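Local coordinates for protein ecdysteroid-phosphate phosphatase (Bombyx mori, PDB 3C7T) that hydrolyses phosphorylated ecdysteroids, ecdysone 22-phosphate above all, to release the active hormones, and also acts as a protein tyrosine phosphatase, at residues A[18-23]-A[38-43]; A[120-125]-A[158-163]; A[201-206]-A[236-241]. One frame throughout, in Å; residues are numbered along the deposited sequence.

Contact 1: A[18-23]-A[38-43]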
# COMPACT_ATOMS: atom_id res chain seq x y z
N LEU A 18 13.06 0.48 -8.18
CA LEU A 18 12.33 1.32 -9.15
C LEU A 18 11.57 2.45 -8.48
O LEU A 18 11.10 3.39 -9.16
CB LEU A 18 11.36 0.48 -9.98
CG LEU A 18 11.98 -0.62 -10.86
CD1 LEU A 18 10.95 -1.30 -11.78
CD2 LEU A 18 13.19 -0.07 -11.66
N THR A 19 11.41 2.36 -7.16
CA THR A 19 10.69 3.35 -6.38
C THR A 19 11.61 4.42 -5.80
O THR A 19 11.19 5.56 -5.62
CB THR A 19 9.95 2.64 -5.21
OG1 THR A 19 9.05 1.68 -5.77
CG2 THR A 19 9.16 3.63 -4.33
N TYR A 20 12.86 4.03 -5.53
CA TYR A 20 13.87 4.92 -4.94
C TYR A 20 15.05 5.11 -5.88
O TYR A 20 15.13 4.50 -6.91
CB TYR A 20 14.38 4.33 -3.63
CG TYR A 20 13.28 4.12 -2.60
CD1 TYR A 20 12.49 2.98 -2.62
CD2 TYR A 20 13.05 5.08 -1.61
CE1 TYR A 20 11.45 2.78 -1.66
CE2 TYR A 20 12.02 4.89 -0.65
CZ TYR A 20 11.24 3.75 -0.69
OH TYR A 20 10.24 3.57 0.26
N GLY A 21 15.97 5.98 -5.49
CA GLY A 21 17.22 6.17 -6.21
C GLY A 21 18.32 5.29 -5.62
O GLY A 21 18.15 4.07 -5.54
N PRO A 22 19.46 5.91 -5.21
CA PRO A 22 20.59 5.11 -4.69
C PRO A 22 20.35 4.62 -3.25
O PRO A 22 21.04 5.03 -2.31
CB PRO A 22 21.77 6.10 -4.78
CG PRO A 22 21.15 7.43 -4.66
CD PRO A 22 19.76 7.35 -5.24
N TRP A 23 19.37 3.74 -3.08
CA TRP A 23 18.89 3.41 -1.73
C TRP A 23 19.91 2.65 -0.88
O TRP A 23 19.98 2.86 0.33
CB TRP A 23 17.52 2.67 -1.77
CG TRP A 23 17.62 1.30 -2.27
CD1 TRP A 23 17.71 0.90 -3.58
CD2 TRP A 23 17.65 0.11 -1.47
NE1 TRP A 23 17.81 -0.48 -3.64
CE2 TRP A 23 17.76 -0.99 -2.37
CE3 TRP A 23 17.58 -0.15 -0.09
CZ2 TRP A 23 17.82 -2.33 -1.93
CZ3 TRP A 23 17.62 -1.51 0.35
CH2 TRP A 23 17.73 -2.57 -0.57
N LEU A 38 9.38 4.89 5.27
CA LEU A 38 8.39 3.93 5.77
C LEU A 38 8.05 2.84 4.78
O LEU A 38 7.60 1.78 5.18
CB LEU A 38 7.10 4.61 6.23
CG LEU A 38 7.24 5.59 7.37
CD1 LEU A 38 5.85 6.22 7.57
CD2 LEU A 38 7.71 4.86 8.64
N ASN A 39 8.25 3.11 3.49
CA ASN A 39 7.96 2.11 2.47
C ASN A 39 9.19 1.22 2.17
O ASN A 39 9.14 0.34 1.31
CB ASN A 39 7.41 2.83 1.21
CG ASN A 39 6.77 1.88 0.23
OD1 ASN A 39 6.14 0.89 0.62
ND2 ASN A 39 6.90 2.21 -1.06
N LEU A 40 10.28 1.40 2.92
CA LEU A 40 11.42 0.47 2.81
C LEU A 40 11.29 -0.73 3.77
O LEU A 40 10.58 -0.65 4.79
CB LEU A 40 12.76 1.20 3.07
CG LEU A 40 13.27 2.12 1.96
CD1 LEU A 40 14.37 3.01 2.47
CD2 LEU A 40 13.74 1.32 0.76
N PRO A 41 11.98 -1.84 3.47
CA PRO A 41 11.94 -2.99 4.40
C PRO A 41 12.31 -2.59 5.83
O PRO A 41 13.13 -1.71 6.04
CB PRO A 41 12.98 -3.94 3.84
CG PRO A 41 13.05 -3.59 2.35
CD PRO A 41 12.83 -2.12 2.28
N LEU A 42 11.68 -3.23 6.82
CA LEU A 42 12.02 -2.99 8.22
C LEU A 42 13.48 -3.38 8.53
O LEU A 42 14.18 -2.71 9.29
CB LEU A 42 11.08 -3.77 9.12
CG LEU A 42 9.62 -3.28 9.18
CD1 LEU A 42 8.76 -4.27 9.95
CD2 LEU A 42 9.59 -1.92 9.83
N LYS A 43 13.91 -4.48 7.92
CA LYS A 43 15.27 -4.99 8.07
C LYS A 43 15.57 -5.79 6.82
O LYS A 43 14.66 -6.19 6.10
CB LYS A 43 15.38 -5.90 9.31
CG LYS A 43 14.65 -7.23 9.18
CD LYS A 43 14.80 -8.09 10.44
CE LYS A 43 16.16 -8.81 10.45
NZ LYS A 43 16.38 -9.59 11.72
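T19, the last residue of the short helix 16-19, makes the first and slightest touch with 38-43: its methyl CG2 lies 4.2 Å from N39 ND2. Its hydroxyl is turned to the backbone instead, hydrogen-bonded to the carbonyl of R15, just before that helix. The T19 side chain is about 9 Å from that of H12, the residue that carries the phosphoryl group as a phosphohistidine intermediate, a distance that places this end of the contact near the active site. Y20 leaves helical geometry and does most of the work. With CG anti to its carbonyl carbon (chi1 -60°), the ring reaches across to 38-43 and receives L40 on one face. Methyl CD2 of L40 sits 3.9 Å from the centroid of the Y20 ring, 20° off the normal, a CH-pi contact displaced toward the rim on the side of CE1, which is 3.6 Å from that methyl. The phenol oxygen continues past L40 to N39, where Y20 OH comes within 3.1 Å of N39 CB. Its bond is with the carboxylate of D37; the backbone N of L40 is near, but at a poor angle for bonding. Both segments belong to the long excursion between strand 5-11 and helix 50-56 of this histidine phosphatase domain, and the second subunit packs against it, its I249 on Y20. The amide of N39 is held at both ends, OD1 by the backbone N of L63, ND2 by E14 and by the carbonyl of I249 of the second subunit. Beyond P22, the centre of an inverse gamma turn, W23 starts the next helix and extends the apolar patch: its CE3 lies 4.2 Å from CD2 of L40, the same methyl that covers Y20.

Contact 2: A[120-125]-A[158-163]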
# COMPACT_ATOMS: atom_id res chain seq x y z
N GLU A 120 13.47 -14.10 -15.54
CA GLU A 120 13.30 -13.21 -16.67
C GLU A 120 14.36 -13.48 -17.75
O GLU A 120 15.33 -14.20 -17.52
CB GLU A 120 13.40 -11.76 -16.20
CG GLU A 120 14.81 -11.34 -15.80
CD GLU A 120 14.89 -9.91 -15.28
OE1 GLU A 120 13.81 -9.27 -15.13
OE2 GLU A 120 16.03 -9.42 -15.05
N PHE A 121 14.15 -12.90 -18.93
CA PHE A 121 15.07 -13.02 -20.05
C PHE A 121 16.41 -12.39 -19.71
O PHE A 121 16.48 -11.24 -19.28
CB PHE A 121 14.40 -12.35 -21.27
CG PHE A 121 15.24 -12.32 -22.52
CD1 PHE A 121 16.15 -13.33 -22.83
CD2 PHE A 121 15.06 -11.27 -23.43
CE1 PHE A 121 16.90 -13.27 -23.99
CE2 PHE A 121 15.80 -11.22 -24.59
CZ PHE A 121 16.71 -12.23 -24.87
N LYS A 122 17.47 -13.18 -19.89
CA LYS A 122 18.85 -12.70 -19.79
C LYS A 122 19.35 -12.19 -21.15
O LYS A 122 19.96 -12.95 -21.92
CB LYS A 122 19.76 -13.82 -19.27
CG LYS A 122 19.37 -14.33 -17.88
CD LYS A 122 20.29 -15.44 -17.43
CE LYS A 122 20.01 -16.75 -18.19
NZ LYS A 122 21.20 -17.66 -18.09
N ASN A 123 19.07 -10.91 -21.41
CA ASN A 123 19.32 -10.20 -22.68
C ASN A 123 20.75 -9.65 -22.78
O ASN A 123 21.20 -8.90 -21.91
CB ASN A 123 18.30 -9.05 -22.78
CG ASN A 123 18.33 -8.30 -24.12
OD1 ASN A 123 19.24 -8.45 -24.94
ND2 ASN A 123 17.31 -7.47 -24.34
N TRP A 124 21.46 -10.00 -23.86
CA TRP A 124 22.86 -9.55 -24.00
C TRP A 124 23.02 -8.02 -24.07
O TRP A 124 24.05 -7.50 -23.65
CB TRP A 124 23.58 -10.27 -25.17
CG TRP A 124 23.52 -9.57 -26.51
CD1 TRP A 124 22.68 -9.86 -27.55
CD2 TRP A 124 24.36 -8.49 -26.96
NE1 TRP A 124 22.94 -9.02 -28.61
CE2 TRP A 124 23.96 -8.17 -28.27
CE3 TRP A 124 25.41 -7.75 -26.37
CZ2 TRP A 124 24.57 -7.14 -29.02
CZ3 TRP A 124 26.02 -6.72 -27.11
CH2 TRP A 124 25.59 -6.43 -28.41
N HIS A 125 22.00 -7.31 -24.57
CA HIS A 125 21.98 -5.83 -24.57
C HIS A 125 21.86 -5.25 -23.18
O HIS A 125 22.31 -4.13 -22.92
CB HIS A 125 20.83 -5.26 -25.41
CG HIS A 125 20.92 -5.58 -26.87
ND1 HIS A 125 19.85 -6.06 -27.59
CD2 HIS A 125 21.96 -5.52 -27.73
CE1 HIS A 125 20.23 -6.28 -28.83
NE2 HIS A 125 21.50 -5.96 -28.94
N SER A 158 24.89 -16.61 -17.70
CA SER A 158 25.20 -16.14 -19.04
C SER A 158 23.97 -15.67 -19.79
O SER A 158 22.88 -16.19 -19.59
CB SER A 158 25.88 -17.27 -19.82
OG SER A 158 27.15 -16.86 -20.31
N ALA A 159 24.16 -14.68 -20.67
CA ALA A 159 23.12 -14.23 -21.58
C ALA A 159 22.66 -15.43 -22.40
O ALA A 159 23.37 -16.42 -22.52
CB ALA A 159 23.63 -13.13 -22.49
N GLU A 160 21.47 -15.32 -22.97
CA GLU A 160 20.85 -16.41 -23.71
C GLU A 160 20.10 -15.76 -24.86
O GLU A 160 19.83 -14.56 -24.84
CB GLU A 160 19.88 -17.18 -22.79
CG GLU A 160 18.72 -16.29 -22.31
CD GLU A 160 17.88 -16.88 -21.17
OE1 GLU A 160 17.87 -18.11 -20.96
OE2 GLU A 160 17.20 -16.08 -20.49
N THR A 161 19.76 -16.56 -25.87
CA THR A 161 18.93 -16.08 -26.96
C THR A 161 17.47 -16.08 -26.51
O THR A 161 17.10 -16.78 -25.55
CB THR A 161 19.06 -16.97 -28.20
OG1 THR A 161 18.43 -18.23 -27.94
CG2 THR A 161 20.56 -17.20 -28.55
N MET A 162 16.64 -15.32 -27.23
CA MET A 162 15.21 -15.26 -26.96
C MET A 162 14.56 -16.64 -27.03
O MET A 162 13.69 -16.96 -26.21
CB MET A 162 14.51 -14.29 -27.92
CG MET A 162 13.14 -13.87 -27.44
SD MET A 162 12.17 -12.88 -28.60
CE MET A 162 11.71 -14.14 -29.79
N ASP A 163 14.97 -17.46 -28.00
CA ASP A 163 14.45 -18.83 -28.11
C ASP A 163 14.74 -19.67 -26.88
O ASP A 163 13.85 -20.39 -26.39
CB ASP A 163 15.01 -19.52 -29.36
CG ASP A 163 14.22 -19.17 -30.63
OD1 ASP A 163 13.38 -18.23 -30.58
OD2 ASP A 163 14.44 -19.84 -31.67
O HOH W 1 20.55 -11.93 -25.77
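K122 and A159 bring the two backbones within 4.9 Å, CA to CA, while their end-to-end directions lie 102° apart, so the chains cross and do not pair as strands. At that crossing E160 N donates to K122 O over 3.0 Å. The E160 side chain returns the grip: its OE2 accepts from K122 N at 3.0 Å, and the N-H points straight at it (174°). OE2 is met on its anti side, slightly out of the carboxylate plane, and the torsion that sets CG between the backbone N and carbonyl carbon (chi1 63°) folds E160 back over K122. A water joins W124 N to E160 O. Next to the crossing, E120 touches the bound tungstate, a phosphate mimic, in the pocket of the histidine phosphatase domain. R168 links the two segments: it forms a salt bridge with E160 OE2 and a hydrogen bond with the E120 carbonyl, a second-shell position that could steady the pocket residue. The K122 side chain bends at chi3 and brings NZ 2.7 Å from S158 O, in the carbonyl plane; D156 O is a further acceptor for this ammonium. E160 OE1, 4.4 Å from K122 NZ, is too far for a salt bridge, although the opposite charges probably still attract. F121 meets E160 edge-on, with CE1 3.3 Å from E160 O, and its CZ lies 4.3 Å from M162 CB, where helix 162-179 begins. At the N-cap of that helix, the T161 side chain caps a backbone N of the first turn, while T161 N donates to the carboxylate of E164.

Contact 3: A[201-206]-A[236-241]; sequences GALHRL and KPWDVV
W238 turns one face of its indole to L203 and H204 presents a ring edge to the backbone of 236-241, the two flat groups thus being used in different ways. Over the indole, L203 CD2 stands 3.9 Å from the centroid of the W238 six-membered ring and 21° from its normal, a CH-pi contact offset toward the rim. That methyl is 3.7 Å from both W238 CD2 and W238 CE3, which places it over the CD2-CE3 side of that ring. Farther along the indole, W238 CD1 approaches L203 O at 3.5 Å, and CB of L206 adds an oblique apolar touch to the same carbon. The imidazole of H204 brings CD2 to 3.6 Å from W238 O, with that oxygen in the ring plane; the hydrogen bond to W238 O comes from R207. CE1 of H204 lies 4.1 Å from V240 CG2, the two side chains crossing at about a right angle. The H204 torsion that leaves CG beside its own backbone N (chi1 -79°) swings the ring back toward the strand although its CB starts away from it. On R205, NH1 and the backbone N both donate to G201 O, from opposite faces of that carbonyl. Replacing W238 by an alanine would probably open a gap beneath L203 CD2 and beside V177 and M233, leaving the end of helix 193-204 less firmly seated. V7 and M233 of the central sheet and V177 of helix 162-179 also pack around W238, as expected for helix-on-sheet packing in the layered alpha/beta fold of the histidine phosphatases, here just before and within edge strand 239-241.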
# COMPACT_ATOMS: atom_id res chain seq x y z
N GLY A 201 1.07 -19.01 -23.34
CA GLY A 201 1.77 -19.77 -24.39
C GLY A 201 2.10 -21.21 -24.06
O GLY A 201 2.01 -22.08 -24.93
N ALA A 202 2.49 -21.48 -22.81
CA ALA A 202 2.87 -22.84 -22.39
C ALA A 202 1.67 -23.75 -22.27
O ALA A 202 1.76 -24.93 -22.62
CB ALA A 202 3.63 -22.81 -21.06
N LEU A 203 0.55 -23.21 -21.80
CA LEU A 203 -0.66 -24.00 -21.59
C LEU A 203 -1.48 -24.22 -22.86
O LEU A 203 -2.06 -25.29 -23.05
CB LEU A 203 -1.51 -23.43 -20.44
CG LEU A 203 -1.04 -23.89 -19.05
CD1 LEU A 203 0.33 -23.35 -18.70
CD2 LEU A 203 -2.04 -23.49 -17.98
N HIS A 204 -1.50 -23.22 -23.74
CA HIS A 204 -2.06 -23.41 -25.08
C HIS A 204 -1.28 -24.47 -25.87
O HIS A 204 -1.88 -25.26 -26.62
CB HIS A 204 -2.15 -22.09 -25.84
CG HIS A 204 -3.33 -21.25 -25.45
ND1 HIS A 204 -3.43 -19.91 -25.75
CD2 HIS A 204 -4.44 -21.56 -24.75
CE1 HIS A 204 -4.57 -19.44 -25.28
NE2 HIS A 204 -5.20 -20.42 -24.66
N ARG A 205 0.04 -24.52 -25.67
CA ARG A 205 0.86 -25.55 -26.31
C ARG A 205 0.64 -26.96 -25.74
O ARG A 205 1.06 -27.96 -26.35
CB ARG A 205 2.34 -25.16 -26.29
CG ARG A 205 2.68 -24.18 -27.40
CD ARG A 205 4.04 -23.53 -27.22
NE ARG A 205 4.30 -22.49 -28.22
CZ ARG A 205 3.74 -21.29 -28.25
NH1 ARG A 205 2.84 -20.93 -27.33
NH2 ARG A 205 4.07 -20.43 -29.21
N LEU A 206 -0.01 -27.05 -24.58
CA LEU A 206 -0.39 -28.34 -24.00
C LEU A 206 -1.70 -28.87 -24.60
O LEU A 206 -2.05 -30.03 -24.41
CB LEU A 206 -0.47 -28.29 -22.47
CG LEU A 206 0.85 -28.17 -21.70
CD1 LEU A 206 0.59 -27.94 -20.22
CD2 LEU A 206 1.72 -29.40 -21.90
N LYS A 236 -8.21 -28.86 -17.66
CA LYS A 236 -8.16 -28.94 -19.12
C LYS A 236 -9.57 -28.88 -19.73
O LYS A 236 -10.55 -29.19 -19.06
CB LYS A 236 -7.48 -30.24 -19.54
CG LYS A 236 -6.15 -30.52 -18.85
CD LYS A 236 -5.37 -31.62 -19.58
CE LYS A 236 -5.86 -32.99 -19.23
NZ LYS A 236 -5.09 -34.04 -19.96
N PRO A 237 -9.69 -28.45 -21.01
CA PRO A 237 -8.61 -27.93 -21.83
C PRO A 237 -8.38 -26.47 -21.43
O PRO A 237 -9.32 -25.80 -20.98
CB PRO A 237 -9.18 -28.01 -23.24
CG PRO A 237 -10.64 -27.75 -23.04
CD PRO A 237 -10.98 -28.43 -21.73
N TRP A 238 -7.16 -25.99 -21.58
CA TRP A 238 -6.77 -24.69 -21.02
C TRP A 238 -7.37 -23.48 -21.73
O TRP A 238 -7.05 -23.22 -22.89
CB TRP A 238 -5.24 -24.61 -20.95
CG TRP A 238 -4.67 -25.71 -20.10
CD1 TRP A 238 -3.95 -26.79 -20.52
CD2 TRP A 238 -4.79 -25.83 -18.68
NE1 TRP A 238 -3.62 -27.59 -19.45
CE2 TRP A 238 -4.12 -27.02 -18.30
CE3 TRP A 238 -5.41 -25.06 -17.68
CZ2 TRP A 238 -4.03 -27.44 -16.97
CZ3 TRP A 238 -5.33 -25.48 -16.36
CH2 TRP A 238 -4.64 -26.66 -16.02
N ASP A 239 -8.25 -22.75 -21.02
CA ASP A 239 -8.87 -21.51 -21.50
C ASP A 239 -8.42 -20.28 -20.68
O ASP A 239 -8.45 -20.32 -19.45
CB ASP A 239 -10.40 -21.57 -21.37
CG ASP A 239 -11.06 -22.54 -22.35
OD1 ASP A 239 -10.90 -22.37 -23.58
OD2 ASP A 239 -11.78 -23.46 -21.88
N VAL A 240 -8.05 -19.19 -21.36
CA VAL A 240 -7.82 -17.88 -20.73
C VAL A 240 -9.15 -17.30 -20.23
O VAL A 240 -10.06 -17.03 -21.02
CB VAL A 240 -7.16 -16.87 -21.71
CG1 VAL A 240 -7.22 -15.44 -21.14
CG2 VAL A 240 -5.73 -17.27 -22.01
N VAL A 241 -9.24 -17.09 -18.91
CA VAL A 241 -10.47 -16.65 -18.27
C VAL A 241 -10.22 -15.51 -17.29
O VAL A 241 -9.08 -15.24 -16.91
CB VAL A 241 -11.20 -17.80 -17.55
CG1 VAL A 241 -11.46 -18.96 -18.52
CG2 VAL A 241 -10.40 -18.29 -16.33

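How the contacts relate
From the N terminus, strand 5-11 leads into helix 16-19, and contact 1 closes a short loop of 14 residues, tying the end of that helix to the segment before helix 50-56. Contact 2 follows after strand 112-114 and closes a longer loop of 32 residues, joining the loop after that strand to the start of helix 162-179. Contact 3 then spans 29 residues to bring helix 193-204 against edge strand 239-241. The three lie in series, with none nested or crossed, and none touching another. Contacts 1 and 3 fall on opposite sides of the chain's centre, their centres 38 Å apart, yet both meet the second subunit; contact 2 reaches the tungstate pocket through E120.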